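Citrate lyase, subunit 1 (Methanosaeta concilii, PDB 6HXI) forms part of ATP citrate lyase, which probably uses ATP and coenzyme A to split citrate into acetyl-CoA and oxaloacetate. Local coordinates at residues Val120-Asp125 and Arg188-Thr193; Leu15-Pro20 and Trp231-Phe236; Val73-Asp78 and Glu109-His114; Leu172-Ala177 and Ser206-Val211. One frame throughout, in Å; residues are numbered along the deposited sequence.

Contact 1. Residues Val120-Asp125 and Arg188-Thr193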
loop_
_atom_site.group_PDB
_atom_site.type_symbol
_atom_site.label_atom_id
_atom_site.label_comp_id
_atom_site.label_asym_id
_atom_site.label_seq_id
_atom_site.Cartn_x
_atom_site.Cartn_y
_atom_site.Cartn_z
ATOM N N VAL C 120 -33.299 -67.905 -19.011
ATOM C CA VAL C 120 -32.784 -67.163 -17.851
ATOM C C VAL C 120 -33.244 -65.698 -17.909
ATOM O O VAL C 120 -33.135 -65.056 -18.951
ATOM C CB VAL C 120 -31.247 -67.314 -17.597
ATOM C CG1 VAL C 120 -30.411 -66.709 -18.726
ATOM C CG2 VAL C 120 -30.843 -66.720 -16.251
ATOM N N ALA C 121 -33.749 -65.178 -16.786
ATOM C CA ALA C 121 -34.167 -63.782 -16.695
ATOM C C ALA C 121 -33.869 -63.169 -15.329
ATOM O O ALA C 121 -34.105 -63.795 -14.288
ATOM C CB ALA C 121 -35.645 -63.638 -17.032
ATOM N N ILE C 122 -33.346 -61.935 -15.337
ATOM C CA ILE C 122 -33.056 -61.208 -14.112
ATOM C C ILE C 122 -33.867 -59.918 -14.112
ATOM O O ILE C 122 -33.852 -59.158 -15.074
ATOM C CB ILE C 122 -31.552 -61.007 -13.770
ATOM C CG1 ILE C 122 -30.721 -62.292 -13.988
ATOM C CG2 ILE C 122 -31.385 -60.475 -12.313
ATOM C CD1 ILE C 122 -29.223 -62.061 -14.037
ATOM N N SER C 123 -34.622 -59.729 -13.036
ATOM C CA SER C 123 -35.500 -58.598 -12.778
ATOM C C SER C 123 -35.306 -58.226 -11.318
ATOM O O SER C 123 -34.826 -59.048 -10.541
ATOM C CB SER C 123 -36.946 -59.033 -12.988
ATOM O OG SER C 123 -37.726 -57.943 -13.438
ATOM N N SER C 124 -35.708 -57.021 -10.917
ATOM C CA SER C 124 -35.575 -56.649 -9.516
ATOM C C SER C 124 -36.907 -56.396 -8.834
ATOM O O SER C 124 -37.867 -55.998 -9.494
ATOM C CB SER C 124 -34.676 -55.436 -9.379
ATOM O OG SER C 124 -33.374 -55.701 -9.865
ATOM N N ASP C 125 -36.961 -56.638 -7.514
ATOM C CA ASP C 125 -38.121 -56.366 -6.658
ATOM C C ASP C 125 -37.663 -55.460 -5.508
ATOM O O ASP C 125 -36.490 -55.110 -5.490
ATOM C CB ASP C 125 -38.841 -57.657 -6.193
ATOM C CG ASP C 125 -38.114 -58.599 -5.232
ATOM O OD1 ASP C 125 -37.043 -58.214 -4.699
ATOM O OD2 ASP C 125 -38.621 -59.718 -5.008
ATOM N N ARG C 188 -23.834 -60.854 -11.829
ATOM C CA ARG C 188 -22.731 -59.913 -11.615
ATOM C C ARG C 188 -22.717 -58.902 -12.755
ATOM O O ARG C 188 -22.590 -57.704 -12.517
ATOM C CB ARG C 188 -21.395 -60.671 -11.508
ATOM C CG ARG C 188 -21.312 -61.609 -10.312
ATOM C CD ARG C 188 -19.868 -62.002 -10.045
ATOM N NE ARG C 188 -19.755 -63.245 -9.277
ATOM C CZ ARG C 188 -19.789 -63.326 -7.948
ATOM N NH1 ARG C 188 -19.978 -62.237 -7.209
ATOM N NH2 ARG C 188 -19.669 -64.502 -7.347
ATOM N N PHE C 189 -22.938 -59.388 -13.977
ATOM C CA PHE C 189 -23.050 -58.588 -15.182
ATOM C C PHE C 189 -24.259 -57.638 -15.075
ATOM O O PHE C 189 -24.135 -56.463 -15.381
ATOM C CB PHE C 189 -23.152 -59.522 -16.402
ATOM C CG PHE C 189 -23.495 -58.880 -17.724
ATOM C CD1 PHE C 189 -22.547 -58.143 -18.424
ATOM C CD2 PHE C 189 -24.759 -59.048 -18.290
ATOM C CE1 PHE C 189 -22.862 -57.552 -19.649
ATOM C CE2 PHE C 189 -25.074 -58.456 -19.517
ATOM C CZ PHE C 189 -24.121 -57.709 -20.190
ATOM N N TYR C 190 -25.398 -58.141 -14.595
ATOM C CA TYR C 190 -26.646 -57.383 -14.397
ATOM C C TYR C 190 -26.408 -56.241 -13.377
ATOM O O TYR C 190 -26.743 -55.077 -13.638
ATOM C CB TYR C 190 -27.731 -58.367 -13.902
ATOM C CG TYR C 190 -29.062 -57.749 -13.524
ATOM C CD1 TYR C 190 -30.080 -57.611 -14.460
ATOM C CD2 TYR C 190 -29.339 -57.393 -12.204
ATOM C CE1 TYR C 190 -31.316 -57.066 -14.111
ATOM C CE2 TYR C 190 -30.577 -56.872 -11.840
ATOM C CZ TYR C 190 -31.560 -56.704 -12.800
ATOM O OH TYR C 190 -32.777 -56.177 -12.455
ATOM N N SER C 191 -25.785 -56.601 -12.245
ATOM C CA SER C 191 -25.476 -55.753 -11.099
ATOM C C SER C 191 -24.448 -54.665 -11.351
ATOM O O SER C 191 -24.587 -53.572 -10.810
ATOM C CB SER C 191 -25.029 -56.613 -9.924
ATOM O OG SER C 191 -26.173 -56.968 -9.168
ATOM N N ASP C 192 -23.394 -54.969 -12.114
ATOM C CA ASP C 192 -22.325 -54.013 -12.377
ATOM C C ASP C 192 -22.526 -53.165 -13.627
ATOM O O ASP C 192 -21.900 -52.097 -13.721
ATOM C CB ASP C 192 -20.961 -54.724 -12.424
ATOM C CG ASP C 192 -20.560 -55.496 -11.171
ATOM O OD1 ASP C 192 -21.099 -55.187 -10.079
ATOM O OD2 ASP C 192 -19.682 -56.384 -11.279
ATOM N N THR C 193 -23.404 -53.605 -14.567
ATOM C CA THR C 193 -23.628 -52.890 -15.829
ATOM C C THR C 193 -24.952 -52.063 -15.848
ATOM O O THR C 193 -25.293 -51.485 -16.884
ATOM C CB THR C 193 -23.486 -53.853 -17.015
ATOM O OG1 THR C 193 -22.483 -54.804 -16.686
ATOM C CG2 THR C 193 -23.066 -53.154 -18.310
#

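Contact 2. Residues Leu15-Pro20 and Trp231-Phe236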
loop_
_atom_site.group_PDB
_atom_site.type_symbol
_atom_site.label_atom_id
_atom_site.label_comp_id
_atom_site.label_asym_id
_atom_site.label_seq_id
_atom_site.Cartn_x
_atom_site.Cartn_y
_atom_site.Cartn_z
ATOM N N LEU C 15 -22.769 -58.385 -23.364
ATOM C CA LEU C 15 -22.535 -59.736 -22.865
ATOM C C LEU C 15 -21.217 -60.305 -23.404
ATOM O O LEU C 15 -20.457 -60.894 -22.635
ATOM C CB LEU C 15 -23.704 -60.682 -23.191
ATOM C CG LEU C 15 -23.690 -61.956 -22.360
ATOM C CD1 LEU C 15 -24.250 -61.704 -21.000
ATOM C CD2 LEU C 15 -24.456 -63.067 -23.035
ATOM N N ALA C 16 -20.944 -60.110 -24.700
ATOM C CA ALA C 16 -19.722 -60.576 -25.354
ATOM C C ALA C 16 -18.490 -59.887 -24.772
ATOM O O ALA C 16 -17.499 -60.555 -24.504
ATOM C CB ALA C 16 -19.801 -60.336 -26.844
ATOM N N ARG C 17 -18.589 -58.575 -24.495
ATOM C CA ARG C 17 -17.506 -57.776 -23.939
ATOM C C ARG C 17 -17.254 -57.988 -22.450
ATOM O O ARG C 17 -16.113 -58.229 -22.067
ATOM C CB ARG C 17 -17.728 -56.274 -24.234
ATOM C CG ARG C 17 -16.453 -55.429 -24.188
ATOM C CD ARG C 17 -16.421 -54.356 -25.265
ATOM N NE ARG C 17 -16.929 -53.069 -24.787
ATOM C CZ ARG C 17 -18.177 -52.636 -24.952
ATOM N NH1 ARG C 17 -19.074 -53.393 -25.581
ATOM N NH2 ARG C 17 -18.540 -51.448 -24.485
ATOM N N TYR C 18 -18.287 -57.865 -21.610
ATOM C CA TYR C 18 -18.096 -57.854 -20.158
ATOM C C TYR C 18 -18.400 -59.188 -19.416
ATOM O O TYR C 18 -17.834 -59.386 -18.336
ATOM C CB TYR C 18 -18.849 -56.651 -19.541
ATOM C CG TYR C 18 -18.332 -55.359 -20.132
ATOM C CD1 TYR C 18 -17.055 -54.893 -19.826
ATOM C CD2 TYR C 18 -19.048 -54.687 -21.118
ATOM C CE1 TYR C 18 -16.530 -53.757 -20.439
ATOM C CE2 TYR C 18 -18.527 -53.558 -21.748
ATOM C CZ TYR C 18 -17.266 -53.094 -21.403
ATOM O OH TYR C 18 -16.728 -51.977 -22.006
ATOM N N LEU C 19 -19.162 -60.131 -19.999
ATOM C CA LEU C 19 -19.377 -61.409 -19.302
ATOM C C LEU C 19 -18.074 -62.266 -19.143
ATOM O O LEU C 19 -17.917 -62.852 -18.065
ATOM C CB LEU C 19 -20.518 -62.244 -19.878
ATOM C CG LEU C 19 -21.041 -63.355 -18.940
ATOM C CD1 LEU C 19 -21.989 -62.791 -17.874
ATOM C CD2 LEU C 19 -21.725 -64.455 -19.731
ATOM N N PRO C 20 -17.102 -62.295 -20.105
ATOM C CA PRO C 20 -15.863 -63.075 -19.879
ATOM C C PRO C 20 -14.952 -62.591 -18.731
ATOM O O PRO C 20 -13.882 -63.164 -18.539
ATOM C CB PRO C 20 -15.140 -62.997 -21.232
ATOM C CG PRO C 20 -16.160 -62.575 -22.208
ATOM C CD PRO C 20 -17.097 -61.703 -21.457
ATOM N N TRP C 231 -21.214 -48.623 -21.441
ATOM C CA TRP C 231 -22.266 -48.197 -22.378
ATOM C C TRP C 231 -21.732 -47.373 -23.572
ATOM O O TRP C 231 -22.542 -46.880 -24.369
ATOM C CB TRP C 231 -23.349 -47.363 -21.653
ATOM C CG TRP C 231 -24.133 -48.043 -20.570
ATOM C CD1 TRP C 231 -23.912 -49.277 -20.027
ATOM C CD2 TRP C 231 -25.268 -47.499 -19.882
ATOM N NE1 TRP C 231 -24.843 -49.535 -19.047
ATOM C CE2 TRP C 231 -25.692 -48.463 -18.941
ATOM C CE3 TRP C 231 -25.992 -46.303 -19.995
ATOM C CZ2 TRP C 231 -26.785 -48.251 -18.094
ATOM C CZ3 TRP C 231 -27.075 -46.101 -19.156
ATOM C CH2 TRP C 231 -27.453 -47.061 -18.212
ATOM N N SER C 232 -20.388 -47.221 -23.683
ATOM C CA SER C 232 -19.700 -46.417 -24.708
ATOM C C SER C 232 -20.197 -46.603 -26.149
ATOM O O SER C 232 -20.414 -45.612 -26.856
ATOM C CB SER C 232 -18.194 -46.645 -24.649
ATOM O OG SER C 232 -17.881 -47.997 -24.931
ATOM N N GLU C 233 -20.388 -47.867 -26.562
ATOM C CA GLU C 233 -20.810 -48.276 -27.905
ATOM C C GLU C 233 -22.331 -48.332 -28.126
ATOM O O GLU C 233 -22.759 -48.792 -29.185
ATOM C CB GLU C 233 -20.169 -49.637 -28.265
ATOM C CG GLU C 233 -18.781 -49.522 -28.872
ATOM C CD GLU C 233 -17.623 -49.847 -27.948
ATOM O OE1 GLU C 233 -17.465 -51.038 -27.597
ATOM O OE2 GLU C 233 -16.837 -48.924 -27.627
ATOM N N LEU C 234 -23.154 -47.881 -27.166
ATOM C CA LEU C 234 -24.602 -47.968 -27.399
ATOM C C LEU C 234 -25.365 -46.641 -27.244
ATOM O O LEU C 234 -24.913 -45.709 -26.569
ATOM C CB LEU C 234 -25.264 -49.080 -26.543
ATOM C CG LEU C 234 -25.593 -48.775 -25.074
ATOM C CD1 LEU C 234 -27.077 -48.543 -24.893
ATOM C CD2 LEU C 234 -25.182 -49.920 -24.191
ATOM N N ALA C 235 -26.549 -46.609 -27.869
ATOM C CA ALA C 235 -27.510 -45.513 -27.845
ATOM C C ALA C 235 -28.904 -46.122 -27.657
ATOM O O ALA C 235 -29.172 -47.199 -28.201
ATOM C CB ALA C 235 -27.442 -44.727 -29.149
ATOM N N PHE C 236 -29.770 -45.467 -26.855
ATOM C CA PHE C 236 -31.126 -45.966 -26.619
ATOM C C PHE C 236 -32.024 -45.803 -27.857
ATOM O O PHE C 236 -32.132 -44.702 -28.403
ATOM C CB PHE C 236 -31.772 -45.345 -25.361
ATOM C CG PHE C 236 -31.089 -45.635 -24.043
ATOM C CD1 PHE C 236 -31.004 -46.934 -23.554
ATOM C CD2 PHE C 236 -30.591 -44.604 -23.260
ATOM C CE1 PHE C 236 -30.380 -47.201 -22.333
ATOM C CE2 PHE C 236 -29.985 -44.870 -22.030
ATOM C CZ PHE C 236 -29.873 -46.171 -21.582
#

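Contact 3. Residues Val73-Asp78 and Glu109-His114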
loop_
_atom_site.group_PDB
_atom_site.type_symbol
_atom_site.label_atom_id
_atom_site.label_comp_id
_atom_site.label_asym_id
_atom_site.label_seq_id
_atom_site.Cartn_x
_atom_site.Cartn_y
_atom_site.Cartn_z
ATOM N N VAL C 73 -37.933 -64.045 -38.376
ATOM C CA VAL C 73 -36.560 -64.519 -38.171
ATOM C C VAL C 73 -36.134 -65.407 -39.349
ATOM O O VAL C 73 -36.815 -66.393 -39.651
ATOM C CB VAL C 73 -36.371 -65.242 -36.808
ATOM C CG1 VAL C 73 -34.925 -65.693 -36.613
ATOM C CG2 VAL C 73 -36.811 -64.363 -35.643
ATOM N N LEU C 74 -35.010 -65.058 -40.008
ATOM C CA LEU C 74 -34.454 -65.845 -41.109
ATOM C C LEU C 74 -33.340 -66.718 -40.525
ATOM O O LEU C 74 -32.338 -66.183 -40.047
ATOM C CB LEU C 74 -33.929 -64.937 -42.240
ATOM C CG LEU C 74 -33.780 -65.608 -43.608
ATOM C CD1 LEU C 74 -35.054 -65.465 -44.429
ATOM C CD2 LEU C 74 -32.624 -65.023 -44.382
ATOM N N LEU C 75 -33.545 -68.048 -40.508
ATOM C CA LEU C 75 -32.600 -69.009 -39.935
ATOM C C LEU C 75 -31.800 -69.783 -40.980
ATOM O O LEU C 75 -32.349 -70.188 -42.007
ATOM C CB LEU C 75 -33.330 -69.993 -39.011
ATOM C CG LEU C 75 -33.884 -69.426 -37.722
ATOM C CD1 LEU C 75 -35.399 -69.352 -37.772
ATOM C CD2 LEU C 75 -33.437 -70.248 -36.543
ATOM N N ASP C 76 -30.503 -70.019 -40.681
ATOM C CA ASP C 76 -29.522 -70.763 -41.493
ATOM C C ASP C 76 -29.464 -70.273 -42.952
ATOM O O ASP C 76 -30.070 -70.880 -43.842
ATOM C CB ASP C 76 -29.765 -72.287 -41.384
ATOM C CG ASP C 76 -28.625 -73.192 -41.827
ATOM O OD1 ASP C 76 -27.535 -72.666 -42.157
ATOM O OD2 ASP C 76 -28.813 -74.431 -41.811
ATOM N N ALA C 77 -28.741 -69.161 -43.185
ATOM C CA ALA C 77 -28.610 -68.563 -44.513
ATOM C C ALA C 77 -27.190 -68.088 -44.863
ATOM O O ALA C 77 -26.322 -67.999 -43.994
ATOM C CB ALA C 77 -29.614 -67.434 -44.683
ATOM N N ASP C 78 -26.957 -67.841 -46.162
ATOM C CA ASP C 78 -25.697 -67.353 -46.721
ATOM C C ASP C 78 -25.707 -65.833 -46.618
ATOM O O ASP C 78 -26.785 -65.251 -46.505
ATOM C CB ASP C 78 -25.589 -67.737 -48.223
ATOM C CG ASP C 78 -25.811 -69.202 -48.587
ATOM O OD1 ASP C 78 -25.922 -70.037 -47.664
ATOM O OD2 ASP C 78 -25.872 -69.511 -49.801
ATOM N N GLU C 109 -26.229 -62.285 -37.180
ATOM C CA GLU C 109 -25.363 -63.073 -36.313
ATOM C C GLU C 109 -25.174 -64.523 -36.828
ATOM O O GLU C 109 -26.009 -64.989 -37.609
ATOM C CB GLU C 109 -25.898 -63.051 -34.872
ATOM C CG GLU C 109 -27.214 -63.780 -34.659
ATOM C CD GLU C 109 -27.690 -63.838 -33.220
ATOM O OE1 GLU C 109 -26.906 -63.479 -32.312
ATOM O OE2 GLU C 109 -28.847 -64.263 -33.000
ATOM N N PRO C 110 -24.121 -65.258 -36.381
ATOM C CA PRO C 110 -23.964 -66.654 -36.834
ATOM C C PRO C 110 -25.069 -67.590 -36.334
ATOM O O PRO C 110 -25.582 -67.408 -35.228
ATOM C CB PRO C 110 -22.599 -67.063 -36.270
ATOM C CG PRO C 110 -22.364 -66.163 -35.122
ATOM C CD PRO C 110 -23.031 -64.866 -35.458
ATOM N N PHE C 111 -25.438 -68.582 -37.156
ATOM C CA PHE C 111 -26.448 -69.583 -36.827
ATOM C C PHE C 111 -25.804 -70.653 -35.966
ATOM O O PHE C 111 -24.866 -71.324 -36.419
ATOM C CB PHE C 111 -27.054 -70.198 -38.107
ATOM C CG PHE C 111 -28.008 -71.355 -37.884
ATOM C CD1 PHE C 111 -29.349 -71.129 -37.606
ATOM C CD2 PHE C 111 -27.566 -72.671 -37.976
ATOM C CE1 PHE C 111 -30.228 -72.199 -37.401
ATOM C CE2 PHE C 111 -28.444 -73.739 -37.759
ATOM C CZ PHE C 111 -29.768 -73.497 -37.474
ATOM N N THR C 112 -26.298 -70.815 -34.728
ATOM C CA THR C 112 -25.772 -71.839 -33.836
ATOM C C THR C 112 -26.695 -73.072 -33.863
ATOM O O THR C 112 -27.829 -73.004 -33.374
ATOM C CB THR C 112 -25.457 -71.268 -32.446
ATOM O OG1 THR C 112 -24.369 -70.357 -32.600
ATOM C CG2 THR C 112 -25.050 -72.340 -31.429
ATOM N N PRO C 113 -26.222 -74.198 -34.455
ATOM C CA PRO C 113 -27.035 -75.425 -34.461
ATOM C C PRO C 113 -27.040 -75.974 -33.035
ATOM O O PRO C 113 -25.976 -76.208 -32.449
ATOM C CB PRO C 113 -26.296 -76.345 -35.446
ATOM C CG PRO C 113 -25.227 -75.488 -36.084
ATOM C CD PRO C 113 -24.909 -74.436 -35.081
ATOM N N HIS C 114 -28.240 -76.100 -32.454
ATOM C CA HIS C 114 -28.428 -76.470 -31.048
ATOM C C HIS C 114 -29.447 -77.572 -30.789
ATOM O O HIS C 114 -30.305 -77.842 -31.638
ATOM C CB HIS C 114 -28.861 -75.211 -30.278
ATOM C CG HIS C 114 -30.184 -74.653 -30.716
ATOM N ND1 HIS C 114 -30.300 -73.877 -31.862
ATOM C CD2 HIS C 114 -31.407 -74.788 -30.155
ATOM C CE1 HIS C 114 -31.584 -73.577 -31.964
ATOM N NE2 HIS C 114 -32.287 -74.093 -30.953
#

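Contact 4. Residues Leu172-Ala177 and Ser206-Val211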
loop_
_atom_site.group_PDB
_atom_site.type_symbol
_atom_site.label_atom_id
_atom_site.label_comp_id
_atom_site.label_asym_id
_atom_site.label_seq_id
_atom_site.Cartn_x
_atom_site.Cartn_y
_atom_site.Cartn_z
ATOM N N LEU C 172 -27.615 -81.901 -16.688
ATOM C CA LEU C 172 -26.454 -82.799 -16.715
ATOM C C LEU C 172 -25.505 -82.529 -15.534
ATOM O O LEU C 172 -25.642 -81.506 -14.863
ATOM C CB LEU C 172 -25.709 -82.719 -18.072
ATOM C CG LEU C 172 -25.991 -83.827 -19.106
ATOM C CD1 LEU C 172 -27.243 -83.527 -19.924
ATOM C CD2 LEU C 172 -24.820 -83.982 -20.059
ATOM N N GLY C 173 -24.606 -83.476 -15.259
ATOM C CA GLY C 173 -23.633 -83.349 -14.180
ATOM C C GLY C 173 -22.813 -82.090 -14.361
ATOM O O GLY C 173 -22.869 -81.177 -13.526
ATOM N N ASP C 174 -22.118 -82.014 -15.518
ATOM C CA ASP C 174 -21.288 -80.880 -15.922
ATOM C C ASP C 174 -22.156 -79.662 -16.221
ATOM O O ASP C 174 -21.775 -78.558 -15.822
ATOM C CB ASP C 174 -20.412 -81.233 -17.142
ATOM C CG ASP C 174 -19.451 -82.400 -16.946
ATOM O OD1 ASP C 174 -18.647 -82.356 -15.984
ATOM O OD2 ASP C 174 -19.452 -83.323 -17.796
ATOM N N LYS C 175 -23.337 -79.863 -16.882
ATOM C CA LYS C 175 -24.276 -78.781 -17.238
ATOM C C LYS C 175 -24.786 -78.004 -16.031
ATOM O O LYS C 175 -24.732 -76.775 -16.068
ATOM C CB LYS C 175 -25.444 -79.267 -18.116
ATOM C CG LYS C 175 -25.246 -79.037 -19.621
ATOM C CD LYS C 175 -24.281 -80.043 -20.279
ATOM C CE LYS C 175 -24.062 -79.762 -21.749
ATOM N NZ LYS C 175 -22.978 -80.603 -22.318
ATOM N N ARG C 176 -25.215 -78.703 -14.947
ATOM C CA ARG C 176 -25.688 -78.052 -13.722
ATOM C C ARG C 176 -24.663 -77.079 -13.156
ATOM O O ARG C 176 -25.050 -75.982 -12.763
ATOM C CB ARG C 176 -26.097 -79.066 -12.662
ATOM C CG ARG C 176 -26.940 -78.474 -11.543
ATOM C CD ARG C 176 -27.048 -79.458 -10.408
ATOM N NE ARG C 176 -28.108 -79.081 -9.480
ATOM C CZ ARG C 176 -28.305 -79.655 -8.300
ATOM N NH1 ARG C 176 -29.296 -79.251 -7.518
ATOM N NH2 ARG C 176 -27.510 -80.638 -7.891
ATOM N N ALA C 177 -23.366 -77.456 -13.140
ATOM C CA ALA C 177 -22.288 -76.590 -12.657
ATOM C C ALA C 177 -22.018 -75.433 -13.635
ATOM O O ALA C 177 -21.703 -74.324 -13.197
ATOM C CB ALA C 177 -21.021 -77.398 -12.431
ATOM N N SER C 206 -22.235 -74.601 -26.645
ATOM C CA SER C 206 -21.313 -74.760 -27.769
ATOM C C SER C 206 -20.137 -75.473 -27.118
ATOM O O SER C 206 -19.207 -74.825 -26.629
ATOM C CB SER C 206 -20.890 -73.398 -28.313
ATOM O OG SER C 206 -20.246 -73.525 -29.570
ATOM N N GLY C 207 -20.265 -76.793 -27.006
ATOM C CA GLY C 207 -19.305 -77.636 -26.306
ATOM C C GLY C 207 -19.493 -77.450 -24.812
ATOM O O GLY C 207 -20.562 -77.762 -24.279
ATOM N N ARG C 208 -18.470 -76.895 -24.133
ATOM C CA ARG C 208 -18.520 -76.578 -22.699
ATOM C C ARG C 208 -18.694 -75.063 -22.518
ATOM O O ARG C 208 -18.612 -74.553 -21.400
ATOM C CB ARG C 208 -17.282 -77.108 -21.946
ATOM C CG ARG C 208 -17.306 -78.620 -21.709
ATOM C CD ARG C 208 -16.396 -79.052 -20.571
ATOM N NE ARG C 208 -17.128 -79.219 -19.314
ATOM C CZ ARG C 208 -17.206 -78.296 -18.357
ATOM N NH1 ARG C 208 -16.588 -77.128 -18.498
ATOM N NH2 ARG C 208 -17.894 -78.537 -17.249
ATOM N N GLY C 209 -18.952 -74.374 -23.631
ATOM C CA GLY C 209 -19.180 -72.936 -23.689
ATOM C C GLY C 209 -20.653 -72.585 -23.633
ATOM O O GLY C 209 -21.505 -73.470 -23.761
ATOM N N ILE C 210 -20.964 -71.286 -23.446
ATOM C CA ILE C 210 -22.347 -70.824 -23.316
ATOM C C ILE C 210 -22.706 -69.765 -24.396
ATOM O O ILE C 210 -21.995 -68.771 -24.556
ATOM C CB ILE C 210 -22.615 -70.385 -21.841
ATOM C CG1 ILE C 210 -24.110 -70.433 -21.500
ATOM C CG2 ILE C 210 -21.971 -69.048 -21.457
ATOM C CD1 ILE C 210 -24.456 -71.663 -20.757
ATOM N N VAL C 211 -23.795 -70.023 -25.160
ATOM C CA VAL C 211 -24.231 -69.182 -26.283
ATOM C C VAL C 211 -25.663 -68.599 -26.119
ATOM O O VAL C 211 -26.627 -69.368 -26.094
ATOM C CB VAL C 211 -24.082 -69.950 -27.639
ATOM C CG1 VAL C 211 -24.621 -69.145 -28.816
ATOM C CG2 VAL C 211 -22.633 -70.347 -27.897
#

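Contact 1. Residues Val120-Asp125 and Arg188-Thr193
Ile122 and Tyr190 sit where the backbones come nearest, their CA atoms 7.5 Å apart. Here the last turn of the helix that ends at Asp192 lies against the strand 120-125; the two axes approach to 9.9 Å and run in broadly the same direction, 38° apart. One aromatic side chain spans the gap. Tyr190 leaves the helix with CG anti to its own nitrogen (chi1 175°), which sends the ring out over the strand. Ile122 meets it flat on: its CG2 stands 3.5 Å from the centroid of the Tyr190 ring and almost exactly on the ring normal, a CH-pi contact, while Ile122 CD1 reaches back to Tyr190 CB at 4.0 Å. Beyond the ring, the phenol oxygen arrives at Ser124, with Tyr190 OH and Ser124 OG 2.7 Å apart in a probable hydrogen bond; it is not fully settled, since Ala196 O is a weak alternative acceptor for the tyrosine. The serine oxygen lies near the plane of the ring, at its edge. That same Ser124 OG is hydrogen-bonded to Asp129, and Ser124 O to the hydroxyl of Tyr207 of the succinyl-CoA ligase subunit alpha chain. Tyr190 thus divides its work: its ring closes over the apolar isoleucine, and its hydroxyl finds a polar partner where the strand becomes partly exposed. A face contact plus a bond at the far end would limit both tilt and swing of the ring.

Contact 2. Residues Leu15-Pro20 and Trp231-Phe236
Arg17 meets Glu233 through charge alone: Glu233 OE1 hovers 3.2 Å from Arg17 CZ, over the centre of the guanidinium. The Arg17 NH2 to Glu233 OE1 separation of 3.3 Å makes a salt bridge, but the oxygen stands above the flat group, where none of its N-H bonds is aimed; carboxylate and guanidinium are turned 40° apart. The close-packed side is the other face, where Tyr18 CE2 sits 3.3 Å above the plane of the Arg17 guanidinium. Chi1 (-158°) sets Arg17 CG over the Tyr18 ring face, offset toward the rim, and bends at chi2 and chi3 then turn the guanidinium back over Tyr18 CE2. The flat group therefore lies between Tyr18 CE2 on one face and Glu233 OE1 on the other. Looser is the Ser232 side: its OG stands 3.5 Å from Arg17 NH2, yet its hydrogen bond goes to the carbonyl of Lys229, and Ser232 and Glu233 are both solvent-exposed. With an alanine here instead of Arg17, Glu233 is likely to lose its opposite charge and Tyr18 its cover. Trp231 to Leu234 form a type I beta turn, closed by Leu234 N to Trp231 O at 3.0 Å. The contact is a surface ion pair that joins the last part of helix 8-18 to this turn, in the loop after strand 209-220.

Contact 3. Residues Val73-Asp78 and Glu109-His114
Phe111 and Asp76 lie flat against each other: the carboxylate and ring planes are only 7° apart, stacked. Asp76 CB sits 3.8 Å from the centroid of the Phe111 ring, 3° off its normal, as a CH-pi contact, and Asp76 CG lies 4.0 Å from Phe111 CD2. Backbone joins in, with Asp76 N 3.5 Å from Phe111 CD1. Leu75 approaches quite differently. It crosses the phenylalanine at about a right angle and touches the ring's edge, Leu75 CD2 to Phe111 CE1 at 3.9 Å, in the ring plane. CG of Phe111 is anti to the backbone nitrogen (chi1 174°), a setting that carries the ring across to the corner at Asp76. That corner is a G1 beta bulge, in which Asp76, with positive phi, and Ala77 both face Leu56 on strand 56-60, the strand running between those of the two segments. Shortening Phe111 to an alanine would probably open a gap beside Asp76, stripping it of the surface it stacks on and Leu75 of an apolar neighbour. A carboxylate close to a pi face would by itself be somewhat unfavourable; here Asp76 CB supplies the apolar contact over the ring centre, and the salt bridge of Asp76 OD1 with Arg55 probably eases the cost of the charge near the ring's rim.

Contact 4. Residues Leu172-Ala177 and Ser206-Val211
Asp174 and Arg208 come together at the surface without quite joining. The nearest atoms are Asp174 CB and Arg208 NH2, 3.7 Å apart, with CB at the edge of the guanidinium and near its plane. Asp174 OD1 stays 4.1 Å from Arg208 NH2, too far for a salt bridge, and carboxylate and guanidinium stand nearly perpendicular, 83° between their planes. The attraction is therefore probably long-range and weak. Alongside, Lys175 NZ lies 4.2 Å from Gly207 O, its chain running out toward the turn; the ammonium is held in a cation-pi contact with Phe205. A bend at chi3 (97°) turns the guanidinium toward Asp174, and the Arg208 side chain also touches Leu178, one helical turn beyond. It meets a crystal neighbour too, so the lattice may influence its pose. Farther out, Ile210 packs on Phe182 of the same helix and anchors the strand behind the turn. The turn itself is type II', from Ser206 to Gly209, with Gly207 at positive phi. Paired backbone bonds, Gly209 N to Ser206 O at 3.0 Å and Ser206 N to Gly209 O at 3.2 Å, close it. This is a two-residue beta hairpin linking strands 195-206 and 209-220, its tip leaning on the first turn of helix 173-192.

In the fold
Contacts 1 and 4 lie at opposite ends of helix 173-192, centres 21 Å apart, and both set it against the same antiparallel sheet. Contact 2 adjoins contact 1, centres 14 Å apart: Thr193 O probably accepts a hydrogen bond from Trp231 NE1 at 2.9 Å, and Phe189 packs among Leu15, Tyr18 and Leu19. Contact 3 belongs to the smaller four-stranded sheet, 27 Å from contact 1 between centres, but its tail reaches contact 4, Thr112 OG1 meeting Val211 CG1 at 4.0 Å. Contacts 1, 3 and 4 are all parts of the ATP-grasp domain. Coenzyme A, at Gly259, Gly307 and Phe345, and sodium, at Asp255, Thr258 and Ala260, bind later in the chain, at residues outside all four contacts.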